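Local coordinates for hypothetical conserved protein, GK1056 (Geobacillus kaustophilus, PDB 2QYH) that is of unknown function but belongs to the haloacid dehalogenase-like hydrolases and may be a magnesium-binding phosphatase, at residues H118-L126 against V168-D176; V70-Y78 against R189-I197. All blocks are in the same frame, centred on the assembly; numbering follows the deposited sequence.

Contact 1. Residues H118-L126 against V168-D176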
ATOM      1  N   HIS D 118      15.685 -15.921 -10.254  1.00 54.13           N
ATOM      2  CA  HIS D 118      15.751 -14.541 -10.804  1.00 53.13           C
ATOM      3  C   HIS D 118      14.514 -13.747 -10.410  1.00 53.13           C
ATOM      4  O   HIS D 118      14.553 -12.518 -10.275  1.00 52.13           O
ATOM      5  CB  HIS D 118      15.879 -14.493 -12.329  1.00 51.04           C
ATOM      6  CG  HIS D 118      17.239 -14.854 -12.838  1.00 53.04           C
ATOM      7  ND1 HIS D 118      18.375 -14.807 -12.056  1.00 54.04           N
ATOM      8  CD2 HIS D 118      17.646 -15.254 -14.064  1.00 53.04           C
ATOM      9  CE1 HIS D 118      19.421 -15.164 -12.778  1.00 53.04           C
ATOM     10  NE2 HIS D 118      19.007 -15.440 -13.999  1.00 52.04           N
ATOM     11  N   ILE D 119      13.408 -14.461 -10.260  1.00 60.98           N
ATOM     12  CA  ILE D 119      12.171 -13.837  -9.859  1.00 59.98           C
ATOM     13  C   ILE D 119      12.344 -13.361  -8.422  1.00 59.98           C
ATOM     14  O   ILE D 119      12.098 -12.193  -8.134  1.00 59.98           O
ATOM     15  CB  ILE D 119      10.992 -14.820  -9.970  1.00 33.77           C
ATOM     16  CG1 ILE D 119      10.791 -15.213 -11.440  1.00 31.77           C
ATOM     17  CG2 ILE D 119       9.727 -14.188  -9.397  1.00 32.77           C
ATOM     18  CD1 ILE D 119       9.490 -15.943 -11.725  1.00 27.77           C
ATOM     19  N   HIS D 120      12.799 -14.250  -7.533  1.00 49.33           N
ATOM     20  CA  HIS D 120      13.008 -13.905  -6.124  1.00 48.33           C
ATOM     21  C   HIS D 120      13.811 -12.611  -5.977  1.00 48.33           C
ATOM     22  O   HIS D 120      13.342 -11.645  -5.381  1.00 48.33           O
ATOM     23  CB  HIS D 120      13.742 -15.032  -5.364  1.00 43.31           C
ATOM     24  CG  HIS D 120      12.909 -16.252  -5.088  1.00 44.31           C
ATOM     25  ND1 HIS D 120      11.886 -16.271  -4.162  1.00 43.31           N
ATOM     26  CD2 HIS D 120      12.974 -17.506  -5.599  1.00 44.31           C
ATOM     27  CE1 HIS D 120      11.358 -17.484  -4.115  1.00 44.31           C
ATOM     28  NE2 HIS D 120      12.000 -18.251  -4.978  1.00 44.31           N
ATOM     29  N   VAL D 121      15.011 -12.592  -6.541  1.00 43.82           N
ATOM     30  CA  VAL D 121      15.904 -11.442  -6.446  1.00 43.82           C
ATOM     31  C   VAL D 121      15.400 -10.129  -7.032  1.00 42.82           C
ATOM     32  O   VAL D 121      15.346  -9.104  -6.334  1.00 43.82           O
ATOM     33  CB  VAL D 121      17.263 -11.772  -7.093  1.00 52.47           C
ATOM     34  CG1 VAL D 121      18.079 -10.516  -7.296  1.00 52.47           C
ATOM     35  CG2 VAL D 121      18.015 -12.743  -6.208  1.00 53.47           C
ATOM     36  N   SER D 122      15.050 -10.147  -8.314  1.00 48.53           N
ATOM     37  CA  SER D 122      14.576  -8.940  -8.977  1.00 47.53           C
ATOM     38  C   SER D 122      13.292  -8.413  -8.343  1.00 47.53           C
ATOM     39  O   SER D 122      13.070  -7.205  -8.287  1.00 47.53           O
ATOM     40  CB  SER D 122      14.334  -9.212 -10.458  1.00 38.68           C
ATOM     41  OG  SER D 122      13.228 -10.081 -10.626  1.00 38.68           O
HETATM   42  N   MSE D 123      12.448  -9.324  -7.869  1.00 34.94           N
HETATM   43  CA  MSE D 123      11.183  -8.941  -7.246  1.00 34.94           C
HETATM   44  C   MSE D 123      11.311  -8.494  -5.786  1.00 34.94           C
HETATM   45  O   MSE D 123      10.523  -7.677  -5.306  1.00 52.20           O
HETATM   46  CB  MSE D 123      10.186 -10.094  -7.330  1.00 67.65           C
HETATM   47  CG  MSE D 123       9.831 -10.513  -8.741  1.00 67.65           C
HETATM   48 SE   MSE D 123       8.749  -9.244  -9.740  1.00 67.65          SE
HETATM   49  CE  MSE D 123       8.217  -8.036  -8.341  1.00 67.65           C
ATOM     50  N   ALA D 124      12.287  -9.041  -5.077  1.00 46.37           N
ATOM     51  CA  ALA D 124      12.481  -8.666  -3.693  1.00 45.37           C
ATOM     52  C   ALA D 124      12.930  -7.213  -3.689  1.00 45.37           C
ATOM     53  O   ALA D 124      12.665  -6.464  -2.743  1.00 46.37           O
ATOM     54  CB  ALA D 124      13.532  -9.551  -3.059  1.00 34.36           C
ATOM     55  N   SER D 125      13.607  -6.815  -4.762  1.00 37.70           N
ATOM     56  CA  SER D 125      14.087  -5.448  -4.869  1.00 37.70           C
ATOM     57  C   SER D 125      12.924  -4.471  -5.040  1.00 37.70           C
ATOM     58  O   SER D 125      13.055  -3.281  -4.746  1.00 37.70           O
ATOM     59  CB  SER D 125      15.078  -5.313  -6.030  1.00 46.36           C
ATOM     60  OG  SER D 125      14.454  -5.520  -7.280  1.00 47.36           O
ATOM     61  N   LEU D 126      11.794  -4.978  -5.522  1.00 33.68           N
ATOM     62  CA  LEU D 126      10.589  -4.172  -5.700  1.00 32.68           C
ATOM     63  C   LEU D 126       9.788  -4.316  -4.407  1.00 32.68           C
ATOM     64  O   LEU D 126       8.691  -3.761  -4.265  1.00 32.68           O
ATOM     65  CB  LEU D 126       9.773  -4.707  -6.876  1.00 37.31           C
ATOM     66  CG  LEU D 126       9.845  -3.992  -8.229  1.00 38.31           C
ATOM     67  CD1 LEU D 126      11.210  -3.373  -8.441  1.00 39.31           C
ATOM     68  CD2 LEU D 126       9.514  -4.987  -9.328  1.00 37.31           C
ATOM     69  N   VAL D 168      12.199  -3.184 -21.932  1.00 35.68           N
ATOM     70  CA  VAL D 168      12.908  -2.123 -21.224  1.00 35.68           C
ATOM     71  C   VAL D 168      13.468  -2.702 -19.930  1.00 36.68           C
ATOM     72  O   VAL D 168      12.715  -3.052 -19.017  1.00 37.68           O
ATOM     73  CB  VAL D 168      11.960  -0.951 -20.885  1.00 33.65           C
ATOM     74  CG1 VAL D 168      12.733   0.188 -20.229  1.00 33.65           C
ATOM     75  CG2 VAL D 168      11.259  -0.472 -22.149  1.00 33.65           C
ATOM     76  N   ARG D 169      14.792  -2.792 -19.851  1.00 37.96           N
ATOM     77  CA  ARG D 169      15.457  -3.365 -18.690  1.00 38.96           C
ATOM     78  C   ARG D 169      15.480  -2.441 -17.476  1.00 38.96           C
ATOM     79  O   ARG D 169      15.678  -1.230 -17.600  1.00 38.96           O
ATOM     80  CB  ARG D 169      16.883  -3.781 -19.082  1.00 44.08           C
ATOM     81  CG  ARG D 169      17.645  -4.571 -18.019  1.00 44.08           C
ATOM     82  CD  ARG D 169      18.841  -5.304 -18.626  1.00 43.08           C
ATOM     83  NE  ARG D 169      18.424  -6.385 -19.520  1.00 42.08           N
ATOM     84  CZ  ARG D 169      17.977  -7.569 -19.112  1.00 41.08           C
ATOM     85  NH1 ARG D 169      17.891  -7.843 -17.819  1.00 40.08           N
ATOM     86  NH2 ARG D 169      17.602  -8.480 -20.001  1.00 40.08           N
ATOM     87  N   TRP D 170      15.274  -3.027 -16.300  1.00 42.76           N
ATOM     88  CA  TRP D 170      15.274  -2.279 -15.045  1.00 42.76           C
ATOM     89  C   TRP D 170      16.067  -3.022 -13.971  1.00 43.76           C
ATOM     90  O   TRP D 170      16.289  -2.495 -12.881  1.00 43.76           O
ATOM     91  CB  TRP D 170      13.839  -2.069 -14.545  1.00 35.20           C
ATOM     92  CG  TRP D 170      13.107  -3.354 -14.340  1.00 34.20           C
ATOM     93  CD1 TRP D 170      12.479  -4.098 -15.295  1.00 33.20           C
ATOM     94  CD2 TRP D 170      12.984  -4.086 -13.111  1.00 33.20           C
ATOM     95  NE1 TRP D 170      11.972  -5.253 -14.741  1.00 32.20           N
ATOM     96  CE2 TRP D 170      12.267  -5.272 -13.409  1.00 33.20           C
ATOM     97  CE3 TRP D 170      13.405  -3.859 -11.798  1.00 33.20           C
ATOM     98  CZ2 TRP D 170      11.965  -6.227 -12.429  1.00 33.20           C
ATOM     99  CZ3 TRP D 170      13.103  -4.810 -10.828  1.00 33.20           C
ATOM    100  CH2 TRP D 170      12.389  -5.979 -11.151  1.00 33.20           C
ATOM    101  N   HIS D 171      16.476  -4.252 -14.271  1.00 54.49           N
ATOM    102  CA  HIS D 171      17.245  -5.054 -13.320  1.00 55.49           C
ATOM    103  C   HIS D 171      18.211  -5.960 -14.086  1.00 56.49           C
ATOM    104  O   HIS D 171      18.058  -6.150 -15.292  1.00 56.49           O
ATOM    105  CB  HIS D 171      16.286  -5.882 -12.448  1.00 47.88           C
ATOM    106  CG  HIS D 171      16.955  -6.618 -11.322  1.00 49.88           C
ATOM    107  ND1 HIS D 171      17.489  -7.880 -11.468  1.00 51.88           N
ATOM    108  CD2 HIS D 171      17.167  -6.267 -10.031  1.00 50.88           C
ATOM    109  CE1 HIS D 171      17.998  -8.278 -10.316  1.00 51.88           C
ATOM    110  NE2 HIS D 171      17.815  -7.316  -9.426  1.00 51.88           N
ATOM    111  N   ASP D 172      19.213  -6.498 -13.397  1.00 53.85           N
ATOM    112  CA  ASP D 172      20.187  -7.383 -14.030  1.00 52.85           C
ATOM    113  C   ASP D 172      19.552  -8.623 -14.618  1.00 52.85           C
ATOM    114  O   ASP D 172      19.997  -9.123 -15.648  1.00 52.85           O
ATOM    115  CB  ASP D 172      21.250  -7.831 -13.029  1.00 68.21           C
ATOM    116  CG  ASP D 172      22.332  -6.798 -12.842  1.00 69.21           C
ATOM    117  OD1 ASP D 172      23.211  -6.996 -11.984  1.00 71.21           O
ATOM    118  OD2 ASP D 172      22.297  -5.784 -13.567  1.00 70.21           O
ATOM    119  N   VAL D 173      18.514  -9.130 -13.968  1.00 45.33           N
ATOM    120  CA  VAL D 173      17.881 -10.344 -14.457  1.00 44.33           C
ATOM    121  C   VAL D 173      16.404 -10.234 -14.811  1.00 44.33           C
ATOM    122  O   VAL D 173      15.706 -11.248 -14.885  1.00 44.33           O
ATOM    123  CB  VAL D 173      18.055 -11.495 -13.438  1.00 36.84           C
ATOM    124  CG1 VAL D 173      19.535 -11.790 -13.230  1.00 36.84           C
ATOM    125  CG2 VAL D 173      17.405 -11.127 -12.121  1.00 35.84           C
ATOM    126  N   SER D 174      15.925  -9.016 -15.041  1.00 49.96           N
ATOM    127  CA  SER D 174      14.521  -8.830 -15.389  1.00 48.96           C
ATOM    128  C   SER D 174      14.296  -7.571 -16.217  1.00 47.96           C
ATOM    129  O   SER D 174      14.862  -6.515 -15.933  1.00 47.96           O
ATOM    130  CB  SER D 174      13.669  -8.757 -14.118  1.00 48.84           C
ATOM    131  OG  SER D 174      12.286  -8.717 -14.424  1.00 48.84           O
ATOM    132  N   THR D 175      13.459  -7.689 -17.240  1.00 37.48           N
ATOM    133  CA  THR D 175      13.152  -6.555 -18.102  1.00 37.48           C
ATOM    134  C   THR D 175      11.641  -6.481 -18.318  1.00 36.48           C
ATOM    135  O   THR D 175      10.968  -7.512 -18.349  1.00 36.48           O
ATOM    136  CB  THR D 175      13.856  -6.698 -19.464  1.00 36.42           C
ATOM    137  OG1 THR D 175      13.581  -5.544 -20.266  1.00 36.42           O
ATOM    138  CG2 THR D 175      13.366  -7.948 -20.189  1.00 34.42           C
ATOM    139  N   ASP D 176      11.113  -5.267 -18.462  1.00 38.36           N
ATOM    140  CA  ASP D 176       9.676  -5.078 -18.674  1.00 38.36           C
ATOM    141  C   ASP D 176       9.267  -5.374 -20.097  1.00 38.36           C
ATOM    142  O   ASP D 176      10.020  -5.129 -21.038  1.00 38.36           O
ATOM    143  CB  ASP D 176       9.242  -3.642 -18.366  1.00 43.31           C
ATOM    144  CG  ASP D 176       9.314  -3.311 -16.903  1.00 44.31           C
ATOM    145  OD1 ASP D 176       8.810  -4.109 -16.084  1.00 47.31           O
ATOM    146  OD2 ASP D 176       9.868  -2.243 -16.574  1.00 46.31           O
TER
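Val173 and His118 meet through a CH-pi contact. CG1 of Val173 lies over one face of the His118 imidazole, 3.5 Å from its centroid. A second runs the other way, with the CH on the helix: Ser122 CA sits over the centre of the His171 ring, 3.7 Å from its centroid. The His171 ring is also held from its own segment: Val173 N donates to His171 ND1 (3.0 Å) almost straight, though from somewhat out of the ring plane.

The apolar contact is made by Leu126, in the loop after the helix. It reaches Trp170 with both methyls, CD1 coming to 3.4 Å from CZ3. The same end of the indole points at the backbone, with Ser122 O at the ring edge, in plane.

No hydrogen bond crosses between the segments. The Ser122 hydroxyl is used within its helix. With OG set between the backbone N and the carbonyl carbon (chi1 69°), it turns back to His118 O at 2.8 Å, an oxygen that also accepts from Ser122 N. Ser122 CB also packs against Ser174 CB at 3.7 Å.

The helix crosses the end of the hairpin formed by strands 165-171 and 174-179, at 83° to strand 168-171. That hairpin forms one side of the five-stranded antiparallel sheet, consistent with the cap domain of Cof-type HAD hydrolases. Next to 174-179 lies strand 145-148, whose Leu147 touches Met123 and Trp170.

Contact 2. Residues V70-Y78 against R189-I197; sequences VVFEGNVLY and RMMIEKLGI
A beta hairpin at the edge of the mixed sheet of the Rossmann-like core packs on helix 184-195, and Phe72, Leu77 and Tyr78 meet the helix side chains. Leu195 CD2 stands over the centre of the Phe72 ring, 3.5 Å from the centroid and 1° off the normal. The opposite face carries Glu73 CG. Met191, like Met190, is modelled as selenomethionine. It bends at chi2 and chi3, which brings its CE between the two strands' side chains, 3.2 Å from Phe72 CB and 3.3 Å from Leu77 CD2. Its selenium, SE, packs against Val70 CG1.

The hairpin closes through a type I' turn from Phe72 to Asn75. In a classic beta bulge, Leu77 and Tyr78 both face Val70. Val70 O accepts from both Tyr78 N and Leu77 N. The bulge lets consecutive side chains turn toward the helix. The Leu77 and Lys194 side chains run antiparallel, with Leu77 CD2 3.6 Å from Lys194 CB. Tyr78 receives Met190 SE over its ring face, a Met-aromatic contact at 4.0 Å from the centroid, though Met190 is poorly ordered. Tyr78 OH is hydrogen-bonded to Gln80 OE1.

With an alanine at Phe72, CB would still touch Met191 CE, but Leu195 CD2 would probably lose its ring face and a gap is likely to open beside CE. Gly196, with positive phi, ends the helix in a Schellman motif, where Ile197 N reaches Ile192 O (2.8 Å).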
ATOM      1  N   VAL D  70      -5.534   3.042 -17.828  1.00 23.53           N
ATOM      2  CA  VAL D  70      -5.794   4.389 -17.343  1.00 23.53           C
ATOM      3  C   VAL D  70      -7.145   4.511 -16.658  1.00 23.53           C
ATOM      4  O   VAL D  70      -8.176   4.182 -17.239  1.00 23.53           O
ATOM      5  CB  VAL D  70      -5.741   5.380 -18.515  1.00 22.54           C
ATOM      6  CG1 VAL D  70      -5.864   6.816 -18.005  1.00 21.54           C
ATOM      7  CG2 VAL D  70      -4.449   5.171 -19.297  1.00 20.54           C
ATOM      8  N   VAL D  71      -7.138   5.009 -15.427  1.00 25.83           N
ATOM      9  CA  VAL D  71      -8.365   5.152 -14.654  1.00 25.83           C
ATOM     10  C   VAL D  71      -8.680   6.608 -14.310  1.00 26.83           C
ATOM     11  O   VAL D  71      -7.787   7.377 -13.962  1.00 26.83           O
ATOM     12  CB  VAL D  71      -8.264   4.354 -13.322  1.00 19.71           C
ATOM     13  CG1 VAL D  71      -9.548   4.510 -12.522  1.00 18.71           C
ATOM     14  CG2 VAL D  71      -7.970   2.893 -13.604  1.00 19.71           C
ATOM     15  N   PHE D  72      -9.951   6.984 -14.401  1.00 30.19           N
ATOM     16  CA  PHE D  72     -10.371   8.345 -14.059  1.00 30.19           C
ATOM     17  C   PHE D  72     -11.475   8.315 -12.996  1.00 30.19           C
ATOM     18  O   PHE D  72     -12.534   7.732 -13.208  1.00 30.19           O
ATOM     19  CB  PHE D  72     -10.885   9.092 -15.292  1.00 19.65           C
ATOM     20  CG  PHE D  72     -11.428  10.449 -14.980  1.00 20.65           C
ATOM     21  CD1 PHE D  72     -10.590  11.454 -14.511  1.00 20.65           C
ATOM     22  CD2 PHE D  72     -12.785  10.710 -15.103  1.00 19.65           C
ATOM     23  CE1 PHE D  72     -11.100  12.706 -14.166  1.00 21.65           C
ATOM     24  CE2 PHE D  72     -13.304  11.957 -14.759  1.00 20.65           C
ATOM     25  CZ  PHE D  72     -12.460  12.958 -14.289  1.00 19.65           C
ATOM     26  N   GLU D  73     -11.224   8.953 -11.856  1.00 26.70           N
ATOM     27  CA  GLU D  73     -12.186   8.979 -10.754  1.00 26.70           C
ATOM     28  C   GLU D  73     -12.756   7.591 -10.455  1.00 26.70           C
ATOM     29  O   GLU D  73     -13.967   7.425 -10.339  1.00 26.70           O
ATOM     30  CB  GLU D  73     -13.347   9.932 -11.057  1.00 32.20           C
ATOM     31  CG  GLU D  73     -12.946  11.368 -11.329  1.00 32.20           C
ATOM     32  CD  GLU D  73     -14.131  12.328 -11.288  1.00 33.20           C
ATOM     33  OE1 GLU D  73     -15.210  11.976 -11.814  1.00 35.20           O
ATOM     34  OE2 GLU D  73     -13.976  13.440 -10.736  1.00 36.20           O
ATOM     35  N   GLY D  74     -11.883   6.593 -10.349  1.00 27.03           N
ATOM     36  CA  GLY D  74     -12.339   5.251 -10.044  1.00 27.03           C
ATOM     37  C   GLY D  74     -12.784   4.362 -11.193  1.00 29.03           C
ATOM     38  O   GLY D  74     -12.967   3.169 -10.988  1.00 29.03           O
ATOM     39  N   ASN D  75     -12.956   4.904 -12.395  1.00 30.77           N
ATOM     40  CA  ASN D  75     -13.400   4.082 -13.518  1.00 31.77           C
ATOM     41  C   ASN D  75     -12.393   4.006 -14.654  1.00 30.77           C
ATOM     42  O   ASN D  75     -11.767   5.003 -15.005  1.00 31.77           O
ATOM     43  CB  ASN D  75     -14.731   4.607 -14.049  1.00 49.36           C
ATOM     44  CG  ASN D  75     -15.790   4.686 -12.968  1.00 53.36           C
ATOM     45  OD1 ASN D  75     -16.081   3.696 -12.296  1.00 57.36           O
ATOM     46  ND2 ASN D  75     -16.370   5.867 -12.793  1.00 52.36           N
ATOM     47  N   VAL D  76     -12.249   2.815 -15.229  1.00 25.30           N
ATOM     48  CA  VAL D  76     -11.317   2.605 -16.319  1.00 24.30           C
ATOM     49  C   VAL D  76     -11.694   3.522 -17.463  1.00 24.30           C
ATOM     50  O   VAL D  76     -12.844   3.564 -17.882  1.00 24.30           O
ATOM     51  CB  VAL D  76     -11.336   1.142 -16.792  1.00 22.59           C
ATOM     52  CG1 VAL D  76     -10.388   0.963 -17.968  1.00 22.59           C
ATOM     53  CG2 VAL D  76     -10.924   0.228 -15.646  1.00 22.59           C
ATOM     54  N   LEU D  77     -10.710   4.258 -17.963  1.00 29.74           N
ATOM     55  CA  LEU D  77     -10.922   5.212 -19.040  1.00 29.74           C
ATOM     56  C   LEU D  77     -10.372   4.683 -20.348  1.00 29.74           C
ATOM     57  O   LEU D  77     -10.890   4.980 -21.421  1.00 29.74           O
ATOM     58  CB  LEU D  77     -10.227   6.532 -18.702  1.00 30.67           C
ATOM     59  CG  LEU D  77     -10.635   7.706 -19.582  1.00 32.67           C
ATOM     60  CD1 LEU D  77     -11.671   8.503 -18.859  1.00 32.67           C
ATOM     61  CD2 LEU D  77      -9.438   8.577 -19.895  1.00 34.67           C
ATOM     62  N   TYR D  78      -9.308   3.900 -20.247  1.00 31.52           N
ATOM     63  CA  TYR D  78      -8.666   3.327 -21.414  1.00 32.52           C
ATOM     64  C   TYR D  78      -7.832   2.130 -20.999  1.00 33.52           C
ATOM     65  O   TYR D  78      -7.180   2.154 -19.958  1.00 33.52           O
ATOM     66  CB  TYR D  78      -7.774   4.379 -22.080  1.00 24.51           C
ATOM     67  CG  TYR D  78      -6.866   3.831 -23.153  1.00 23.51           C
ATOM     68  CD1 TYR D  78      -5.588   3.369 -22.848  1.00 20.51           C
ATOM     69  CD2 TYR D  78      -7.314   3.708 -24.466  1.00 23.51           C
ATOM     70  CE1 TYR D  78      -4.785   2.793 -23.829  1.00 22.51           C
ATOM     71  CE2 TYR D  78      -6.523   3.133 -25.449  1.00 22.51           C
ATOM     72  CZ  TYR D  78      -5.266   2.675 -25.130  1.00 23.51           C
ATOM     73  OH  TYR D  78      -4.504   2.076 -26.116  1.00 25.51           O
ATOM     74  N   ARG D 189      -1.764  11.245 -22.851  1.00 34.27           N
ATOM     75  CA  ARG D 189      -2.368  11.865 -24.019  1.00 36.27           C
ATOM     76  C   ARG D 189      -3.855  11.536 -24.174  1.00 36.27           C
ATOM     77  O   ARG D 189      -4.638  12.426 -24.495  1.00 36.27           O
ATOM     78  CB  ARG D 189      -1.620  11.488 -25.294  1.00 46.20           C
ATOM     79  CG  ARG D 189      -2.119  12.243 -26.515  1.00 48.20           C
ATOM     80  CD  ARG D 189      -1.164  12.089 -27.678  1.00 49.20           C
ATOM     81  NE  ARG D 189      -1.701  11.279 -28.767  1.00 57.20           N
ATOM     82  CZ  ARG D 189      -2.174  10.045 -28.628  1.00 61.20           C
ATOM     83  NH1 ARG D 189      -2.191   9.465 -27.438  1.00 63.20           N
ATOM     84  NH2 ARG D 189      -2.612   9.379 -29.687  1.00 62.20           N
HETATM   85  N   MSE D 190      -4.265  10.285 -23.960  1.00 36.85           N
HETATM   86  CA  MSE D 190      -5.695   9.994 -24.093  1.00 36.85           C
HETATM   87  C   MSE D 190      -6.484  10.305 -22.857  1.00 36.85           C
HETATM   88  O   MSE D 190      -7.694  10.496 -22.923  1.00 55.95           O
HETATM   89  CB  MSE D 190      -5.980   8.552 -24.468  1.00 91.30           C
HETATM   90  CG  MSE D 190      -4.810   7.658 -24.483  1.00 91.30           C
HETATM   91 SE   MSE D 190      -5.011   6.585 -26.050  1.00 91.30          SE
HETATM   92  CE  MSE D 190      -6.460   7.496 -26.960  1.00 91.30           C
HETATM   93  N   MSE D 191      -5.815  10.315 -21.715  1.00 28.24           N
HETATM   94  CA  MSE D 191      -6.509  10.672 -20.509  1.00 28.24           C
HETATM   95  C   MSE D 191      -7.060  12.072 -20.810  1.00 28.24           C
HETATM   96  O   MSE D 191      -8.268  12.313 -20.691  1.00 35.80           O
HETATM   97  CB  MSE D 191      -5.547  10.736 -19.334  1.00 64.86           C
HETATM   98  CG  MSE D 191      -6.093  11.525 -18.166  1.00 64.86           C
HETATM   99 SE   MSE D 191      -6.623  10.444 -16.676  1.00 64.86          SE
HETATM  100  CE  MSE D 191      -8.437  10.070 -17.184  1.00 64.86           C
ATOM    101  N   ILE D 192      -6.175  12.976 -21.245  1.00 24.67           N
ATOM    102  CA  ILE D 192      -6.578  14.348 -21.534  1.00 24.67           C
ATOM    103  C   ILE D 192      -7.436  14.495 -22.784  1.00 24.67           C
ATOM    104  O   ILE D 192      -8.210  15.448 -22.905  1.00 24.67           O
ATOM    105  CB  ILE D 192      -5.357  15.300 -21.625  1.00 23.93           C
ATOM    106  CG1 ILE D 192      -4.525  14.993 -22.872  1.00 22.93           C
ATOM    107  CG2 ILE D 192      -4.510  15.163 -20.364  1.00 23.93           C
ATOM    108  CD1 ILE D 192      -3.346  15.916 -23.061  1.00 22.93           C
ATOM    109  N   GLU D 193      -7.309  13.558 -23.714  1.00 29.56           N
ATOM    110  CA  GLU D 193      -8.114  13.600 -24.922  1.00 31.56           C
ATOM    111  C   GLU D 193      -9.541  13.250 -24.525  1.00 30.56           C
ATOM    112  O   GLU D 193     -10.481  13.957 -24.876  1.00 30.56           O
ATOM    113  CB  GLU D 193      -7.592  12.598 -25.943  1.00 57.30           C
ATOM    114  CG  GLU D 193      -6.838  13.232 -27.088  1.00 59.30           C
ATOM    115  CD  GLU D 193      -6.196  12.204 -28.002  1.00 60.30           C
ATOM    116  OE1 GLU D 193      -6.856  11.182 -28.316  1.00 63.30           O
ATOM    117  OE2 GLU D 193      -5.035  12.426 -28.413  1.00 65.30           O
ATOM    118  N   LYS D 194      -9.690  12.167 -23.768  1.00 34.68           N
ATOM    119  CA  LYS D 194     -11.000  11.716 -23.318  1.00 33.68           C
ATOM    120  C   LYS D 194     -11.637  12.721 -22.361  1.00 33.68           C
ATOM    121  O   LYS D 194     -12.846  12.938 -22.401  1.00 33.68           O
ATOM    122  CB  LYS D 194     -10.899  10.354 -22.612  1.00 36.34           C
ATOM    123  CG  LYS D 194     -10.305   9.207 -23.424  1.00 37.34           C
ATOM    124  CD  LYS D 194     -11.132   8.865 -24.650  1.00 42.34           C
ATOM    125  CE  LYS D 194     -10.792   7.472 -25.184  1.00 45.34           C
ATOM    126  NZ  LYS D 194      -9.343   7.283 -25.475  1.00 46.34           N
ATOM    127  N   LEU D 195     -10.834  13.325 -21.492  1.00 27.33           N
ATOM    128  CA  LEU D 195     -11.365  14.297 -20.536  1.00 27.33           C
ATOM    129  C   LEU D 195     -11.665  15.638 -21.197  1.00 27.33           C
ATOM    130  O   LEU D 195     -12.389  16.467 -20.645  1.00 27.33           O
ATOM    131  CB  LEU D 195     -10.385  14.506 -19.373  1.00 31.27           C
ATOM    132  CG  LEU D 195     -10.132  13.282 -18.485  1.00 31.27           C
ATOM    133  CD1 LEU D 195      -9.183  13.642 -17.354  1.00 28.27           C
ATOM    134  CD2 LEU D 195     -11.459  12.773 -17.925  1.00 32.27           C
ATOM    135  N   GLY D 196     -11.106  15.843 -22.387  1.00 31.04           N
ATOM    136  CA  GLY D 196     -11.327  17.086 -23.097  1.00 31.04           C
ATOM    137  C   GLY D 196     -10.506  18.211 -22.507  1.00 31.04           C
ATOM    138  O   GLY D 196     -10.967  19.352 -22.436  1.00 30.04           O
ATOM    139  N   ILE D 197      -9.286  17.890 -22.081  1.00 28.09           N
ATOM    140  CA  ILE D 197      -8.395  18.880 -21.487  1.00 29.09           C
ATOM    141  C   ILE D 197      -7.295  19.312 -22.448  1.00 29.09           C
ATOM    142  O   ILE D 197      -6.555  18.479 -22.976  1.00 29.09           O
ATOM    143  CB  ILE D 197      -7.737  18.335 -20.199  1.00 27.54           C
ATOM    144  CG1 ILE D 197      -8.814  18.063 -19.141  1.00 25.54           C
ATOM    145  CG2 ILE D 197      -6.688  19.335 -19.673  1.00 27.54           C
ATOM    146  CD1 ILE D 197      -8.255  17.649 -17.800  1.00 24.54           C
TER

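In the fold
Contacts 1 and 2 flank the middle of the chain, with centres 30 Å apart and nearest atoms about 16 Å apart. They do not touch. Contact 1 belongs to the antiparallel five-stranded sheet, contact 2 to the edge of the mixed sheet. Both segments of contact 1 fall between those of contact 2 in sequence. Strand 174-179 of contact 1 is followed directly by helix 184-195 of contact 2. The mixed sheet also holds strand 5-8, which leads to a DxDx(T/V) pattern at Asp9, Asp11 and Thr13, consistent with a HAD-type active site. Met191 touches Phe7 on that strand. A glycerol, probably from the crystallisation liquor, lies about 3 Å from the Trp170 side chain and is hydrogen-bonded to Asp176 OD2.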